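Local coordinates for sugar ABC transporter substrate-binding protein (Treponema pallidum subsp. pallidum, PDB 5U2P) that probably captures a sugar or other small solute in the periplasm for an ABC transporter, although its true ligand is not established, at residues Glu162-Cys167 with Phe237-Val242; Gly231-Leu236 with Asp394-Val399. All coordinates share one frame; numbering follows the deposited sequence.

Contact 1 of 2, residues Glu162-Cys167 with Phe237-Val242; sequences ELLESC and FKRGYV
A Schellman motif closes helix 227-238, and the aromatic residue at its last position, Y241, turns one ring face to C167 and its edge to L164 of helix 160-172. G240 takes a positive phi of 70° as the chain leaves the helix, with its N bonded back to F237 O; the second bond back, from Y241 N to L236 O, is probable. The turn brings Y241 round to face the second helix. There C167 CB stands almost on the ring normal, 3.2 Å from the centroid of the Y241 ring, in a short CH-pi contact. The tyrosine is thus held between R239 CB on one face and C167 CB on the other. C167 SG lies anti to its carbonyl carbon (chi1 -73°), which swings the sulfur off the ring normal to an oblique Cys sulfur-aromatic position, 4.3 Å from the Y241 centroid. One turn earlier, L164 divides its two methyls. CD2 meets the edge of the tyrosine in the ring plane, 3.9 Å from Y241 CE2. CD1 lies over one face of the R239 guanidinium, toward its rim, 3.8 Å from R239 NH2. The arginine reaches this place on a chain extended from CG to NE, crossing the leucine at about a right angle, and its NE forms a salt bridge with E235 one turn back. Further along, Y241 also leans on A168 and V171, while its backbone bonds to L180 of strand 178-181. The backbone of L164 takes part too: its O approaches the Y241 ring obliquely, 3.4 Å from Y241 CE2.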
loop_
_atom_site.group_PDB
_atom_site.type_symbol
_atom_site.label_atom_id
_atom_site.label_comp_id
_atom_site.label_asym_id
_atom_site.label_seq_id
_atom_site.Cartn_x
_atom_site.Cartn_y
_atom_site.Cartn_z
ATOM N N GLU A 162 16.260 7.166 -18.900
ATOM C CA GLU A 162 15.238 6.818 -19.874
ATOM C C GLU A 162 13.922 7.526 -19.531
ATOM O O GLU A 162 13.174 7.925 -20.431
ATOM C CB GLU A 162 15.055 5.298 -19.948
ATOM C CG GLU A 162 16.182 4.622 -20.738
ATOM C CD GLU A 162 16.015 3.123 -20.900
ATOM O OE1 GLU A 162 14.898 2.606 -20.703
ATOM O OE2 GLU A 162 17.014 2.456 -21.240
ATOM N N LEU A 163 13.647 7.691 -18.240
ATOM C CA LEU A 163 12.468 8.448 -17.812
ATOM C C LEU A 163 12.589 9.900 -18.262
ATOM O O LEU A 163 11.657 10.453 -18.824
ATOM C CB LEU A 163 12.284 8.401 -16.304
ATOM C CG LEU A 163 11.163 9.277 -15.738
ATOM C CD1 LEU A 163 9.817 8.802 -16.229
ATOM C CD2 LEU A 163 11.210 9.263 -14.217
ATOM N N LEU A 164 13.737 10.516 -18.010
ATOM C CA LEU A 164 13.948 11.910 -18.415
ATOM C C LEU A 164 13.830 12.065 -19.928
ATOM O O LEU A 164 13.229 13.027 -20.415
ATOM C CB LEU A 164 15.315 12.420 -17.943
ATOM C CG LEU A 164 15.492 12.538 -16.430
ATOM C CD1 LEU A 164 16.894 13.024 -16.091
ATOM C CD2 LEU A 164 14.452 13.456 -15.785
ATOM N N GLU A 165 14.398 11.117 -20.670
ATOM C CA GLU A 165 14.328 11.160 -22.128
ATOM C C GLU A 165 12.884 10.995 -22.593
ATOM O O GLU A 165 12.423 11.725 -23.470
ATOM C CB GLU A 165 15.214 10.078 -22.756
ATOM C CG GLU A 165 15.198 10.080 -24.281
ATOM C CD GLU A 165 16.096 9.015 -24.889
ATOM O OE1 GLU A 165 16.527 8.092 -24.160
ATOM O OE2 GLU A 165 16.368 9.103 -26.106
ATOM N N SER A 166 12.174 10.035 -22.002
ATOM C CA SER A 166 10.773 9.809 -22.335
ATOM C C SER A 166 9.983 11.095 -22.132
ATOM O O SER A 166 9.123 11.439 -22.946
ATOM C CB SER A 166 10.174 8.689 -21.484
ATOM O OG SER A 166 10.741 7.424 -21.801
ATOM N N CYS A 167 10.264 11.803 -21.039
ATOM C CA CYS A 167 9.553 13.049 -20.770
ATOM C C CYS A 167 9.920 14.074 -21.825
ATOM O O CYS A 167 9.074 14.844 -22.272
ATOM C CB CYS A 167 9.877 13.602 -19.392
ATOM S SG CYS A 167 9.106 12.666 -18.036
ATOM N N PHE A 237 10.990 18.940 -11.469
ATOM C CA PHE A 237 10.360 20.268 -11.420
ATOM C C PHE A 237 11.101 21.232 -12.340
ATOM O O PHE A 237 10.485 22.014 -13.074
ATOM C CB PHE A 237 10.340 20.819 -9.990
ATOM C CG PHE A 237 9.376 20.105 -9.067
ATOM C CD1 PHE A 237 8.018 20.361 -9.120
ATOM C CD2 PHE A 237 9.838 19.185 -8.137
ATOM C CE1 PHE A 237 7.140 19.703 -8.266
ATOM C CE2 PHE A 237 8.963 18.526 -7.284
ATOM C CZ PHE A 237 7.626 18.786 -7.343
ATOM N N LYS A 238 12.428 21.157 -12.292
ATOM C CA LYS A 238 13.311 22.015 -13.087
ATOM C C LYS A 238 13.038 21.928 -14.589
ATOM O O LYS A 238 12.995 22.953 -15.285
ATOM C CB LYS A 238 14.772 21.642 -12.813
ATOM C CG LYS A 238 15.820 22.407 -13.627
ATOM C CD LYS A 238 16.917 21.469 -14.119
ATOM C CE LYS A 238 17.964 22.193 -14.943
ATOM N NZ LYS A 238 18.938 22.913 -14.087
ATOM N N ARG A 239 12.880 20.707 -15.090
ATOM C CA ARG A 239 12.647 20.482 -16.514
ATOM C C ARG A 239 11.175 20.610 -16.893
ATOM O O ARG A 239 10.815 20.497 -18.071
ATOM C CB ARG A 239 13.186 19.108 -16.922
ATOM C CG ARG A 239 14.679 18.919 -16.610
ATOM C CD ARG A 239 15.283 17.749 -17.393
ATOM N NE ARG A 239 16.630 17.403 -16.936
ATOM C CZ ARG A 239 17.438 16.534 -17.543
ATOM N NH1 ARG A 239 17.055 15.921 -18.655
ATOM N NH2 ARG A 239 18.641 16.282 -17.038
ATOM N N GLY A 240 10.322 20.870 -15.907
ATOM C CA GLY A 240 8.896 21.000 -16.156
ATOM C C GLY A 240 8.210 19.690 -16.519
ATOM O O GLY A 240 7.141 19.685 -17.116
ATOM N N TYR A 241 8.819 18.570 -16.150
ATOM C CA TYR A 241 8.238 17.263 -16.395
ATOM C C TYR A 241 7.120 16.949 -15.408
ATOM O O TYR A 241 6.230 16.163 -15.715
ATOM C CB TYR A 241 9.313 16.176 -16.328
ATOM C CG TYR A 241 10.358 16.277 -17.415
ATOM C CD1 TYR A 241 10.146 17.065 -18.549
ATOM C CD2 TYR A 241 11.552 15.565 -17.328
ATOM C CE1 TYR A 241 11.094 17.149 -19.542
ATOM C CE2 TYR A 241 12.507 15.643 -18.328
ATOM C CZ TYR A 241 12.270 16.440 -19.434
ATOM O OH TYR A 241 13.209 16.529 -20.437
ATOM N N VAL A 242 7.178 17.541 -14.219
ATOM C CA VAL A 242 6.015 17.568 -13.330
ATOM C C VAL A 242 5.673 19.028 -13.089
ATOM O O VAL A 242 6.568 19.870 -12.988
ATOM C CB VAL A 242 6.237 16.859 -11.971
ATOM C CG1 VAL A 242 6.657 15.389 -12.161
ATOM C CG2 VAL A 242 7.248 17.602 -11.133
#

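Contact 2 of 2, residues Gly231-Leu236 with Asp394-Val399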
loop_
_atom_site.group_PDB
_atom_site.type_symbol
_atom_site.label_atom_id
_atom_site.label_comp_id
_atom_site.label_asym_id
_atom_site.label_seq_id
_atom_site.Cartn_x
_atom_site.Cartn_y
_atom_site.Cartn_z
ATOM N N GLY A 231 17.148 15.427 -5.009
ATOM C CA GLY A 231 17.762 15.929 -6.227
ATOM C C GLY A 231 16.956 15.541 -7.470
ATOM O O GLY A 231 16.726 16.356 -8.361
ATOM N N ALA A 232 16.540 14.281 -7.526
ATOM C CA ALA A 232 15.733 13.771 -8.643
ATOM C C ALA A 232 14.413 14.511 -8.751
ATOM O O ALA A 232 13.980 14.941 -9.839
ATOM C CB ALA A 232 15.481 12.261 -8.459
ATOM N N TYR A 233 13.763 14.653 -7.603
ATOM C CA TYR A 233 12.493 15.362 -7.483
ATOM C C TYR A 233 12.625 16.772 -8.075
ATOM O O TYR A 233 11.868 17.192 -8.950
ATOM C CB TYR A 233 12.106 15.392 -6.000
ATOM C CG TYR A 233 10.648 15.577 -5.659
ATOM C CD1 TYR A 233 9.654 14.934 -6.378
ATOM C CD2 TYR A 233 10.269 16.350 -4.570
ATOM C CE1 TYR A 233 8.325 15.084 -6.044
ATOM C CE2 TYR A 233 8.935 16.503 -4.227
ATOM C CZ TYR A 233 7.965 15.867 -4.972
ATOM O OH TYR A 233 6.625 16.011 -4.651
ATOM N N LEU A 234 13.640 17.482 -7.599
ATOM C CA LEU A 234 13.981 18.816 -8.066
ATOM C C LEU A 234 14.205 18.894 -9.564
ATOM O O LEU A 234 13.777 19.850 -10.214
ATOM C CB LEU A 234 15.236 19.276 -7.317
ATOM C CG LEU A 234 14.985 19.653 -5.856
ATOM C CD1 LEU A 234 16.304 19.774 -5.090
ATOM C CD2 LEU A 234 14.208 20.969 -5.804
ATOM N N GLU A 235 14.885 17.887 -10.110
ATOM C CA GLU A 235 15.195 17.870 -11.535
ATOM C C GLU A 235 13.905 17.754 -12.342
ATOM O O GLU A 235 13.762 18.400 -13.388
ATOM C CB GLU A 235 16.155 16.723 -11.863
ATOM C CG GLU A 235 16.664 16.712 -13.302
ATOM C CD GLU A 235 17.579 17.885 -13.620
ATOM O OE1 GLU A 235 18.048 18.563 -12.684
ATOM O OE2 GLU A 235 17.827 18.127 -14.814
ATOM N N LEU A 236 12.958 16.943 -11.862
ATOM C CA LEU A 236 11.660 16.835 -12.541
ATOM C C LEU A 236 10.939 18.192 -12.572
ATOM O O LEU A 236 10.351 18.550 -13.591
ATOM C CB LEU A 236 10.765 15.783 -11.877
ATOM C CG LEU A 236 11.255 14.333 -11.981
ATOM C CD1 LEU A 236 10.302 13.432 -11.246
ATOM C CD2 LEU A 236 11.396 13.850 -13.418
ATOM N N ASP A 394 5.867 18.841 3.758
ATOM C CA ASP A 394 5.416 19.051 2.393
ATOM C C ASP A 394 6.602 19.578 1.587
ATOM O O ASP A 394 6.725 20.783 1.359
ATOM C CB ASP A 394 4.245 20.027 2.378
ATOM C CG ASP A 394 3.654 20.221 1.003
ATOM O OD1 ASP A 394 3.992 19.448 0.076
ATOM O OD2 ASP A 394 2.825 21.142 0.861
ATOM N N PHE A 395 7.512 18.680 1.222
ATOM C CA PHE A 395 8.718 19.053 0.493
ATOM C C PHE A 395 8.441 19.838 -0.790
ATOM O O PHE A 395 9.197 20.748 -1.143
ATOM C CB PHE A 395 9.532 17.805 0.153
ATOM C CG PHE A 395 10.304 17.259 1.302
ATOM C CD1 PHE A 395 11.339 17.982 1.848
ATOM C CD2 PHE A 395 10.020 16.005 1.816
ATOM C CE1 PHE A 395 12.065 17.480 2.910
ATOM C CE2 PHE A 395 10.739 15.500 2.871
ATOM C CZ PHE A 395 11.762 16.233 3.419
ATOM N N ALA A 396 7.370 19.492 -1.500
ATOM C CA ALA A 396 7.087 20.151 -2.778
ATOM C C ALA A 396 6.817 21.639 -2.585
ATOM O O ALA A 396 7.057 22.446 -3.488
ATOM C CB ALA A 396 5.899 19.480 -3.489
ATOM N N ALA A 397 6.331 22.009 -1.406
ATOM C CA ALA A 397 6.063 23.408 -1.109
ATOM C C ALA A 397 7.348 24.225 -1.060
ATOM O O ALA A 397 7.316 25.442 -1.234
ATOM C CB ALA A 397 5.315 23.531 0.193
ATOM N N TYR A 398 8.471 23.557 -0.815
ATOM C CA TYR A 398 9.774 24.230 -0.750
ATOM C C TYR A 398 10.337 24.545 -2.137
ATOM O O TYR A 398 11.310 25.296 -2.263
ATOM C CB TYR A 398 10.802 23.373 -0.002
ATOM C CG TYR A 398 10.420 22.962 1.403
ATOM C CD1 TYR A 398 9.437 23.637 2.117
ATOM C CD2 TYR A 398 11.054 21.890 2.016
ATOM C CE1 TYR A 398 9.092 23.248 3.407
ATOM C CE2 TYR A 398 10.722 21.498 3.301
ATOM C CZ TYR A 398 9.740 22.176 3.995
ATOM O OH TYR A 398 9.419 21.770 5.275
ATOM N N VAL A 399 9.741 23.957 -3.170
ATOM C CA VAL A 399 10.288 24.042 -4.515
ATOM C C VAL A 399 9.667 25.228 -5.245
ATOM O O VAL A 399 8.624 25.110 -5.885
ATOM C CB VAL A 399 10.048 22.748 -5.327
ATOM C CG1 VAL A 399 10.703 22.853 -6.693
ATOM C CG2 VAL A 399 10.591 21.541 -4.578
#
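Y233 leaves helix 227-238 with its CB directed at the turn 394-399, and its ring reaches toward A396. This is side-chain packing that joins the helix to the loop between strand 372-374 and helix 406-417. From CB, CG lies anti to the backbone N (chi1 -157°), carrying the ring outward from the helix. Along the ring, CE2 comes within 4.3 Å of A396 CB, a loose apolar approach that is oblique to the ring. Its closest approach to the turn is at the tip: OH rests 3.7 Å from A396 CB, so across this interface the hydroxyl meets a methyl. L234, the next residue along the helix, makes the second point of contact. Its CG is anti to the carbonyl carbon (chi1 -74°), and the end of the side chain comes nearer the turn than its first bond would suggest. One methyl, CD2, does the touching, at 3.9 Å from V399 CG2 and 4.1 Å from V399 CG1, so it bears on both branches of the valine. Residues 395-398 coil with helical backbone angles but lack the regular helical bonds; instead A397 N, Y398 N and V399 N bond to the carbonyl three residues back. The carbonyl of V399 is taken by K244. Around this apolar seam, Y233 packs on L192 and L193 of helix 191-214 and meets F237 edge-to-face. M409 touches L234, F395 and V399, so it packs where helix 227-238, the turn and the C-terminal helix 406-417 come together.

Helix 227-238 joins the two contacts, whose centres lie 13 Å apart on the same side of the chain's centre. Contact 2 uses its later turns, and contact 1 its last residues and the exit that follows. In chain order the segments alternate: 162-167, 231-236, 237-242, then 394-399. The two are also in direct touch: besides the probable backbone bond of the Schellman motif, L164 CD2 packs on L236 CD2, and F237 CG on V399 CG1. One helix thus ties helix 160-172 to a turn from the C-terminal part of the chain, drawing distant stretches of this solute-binding protein into one packed region.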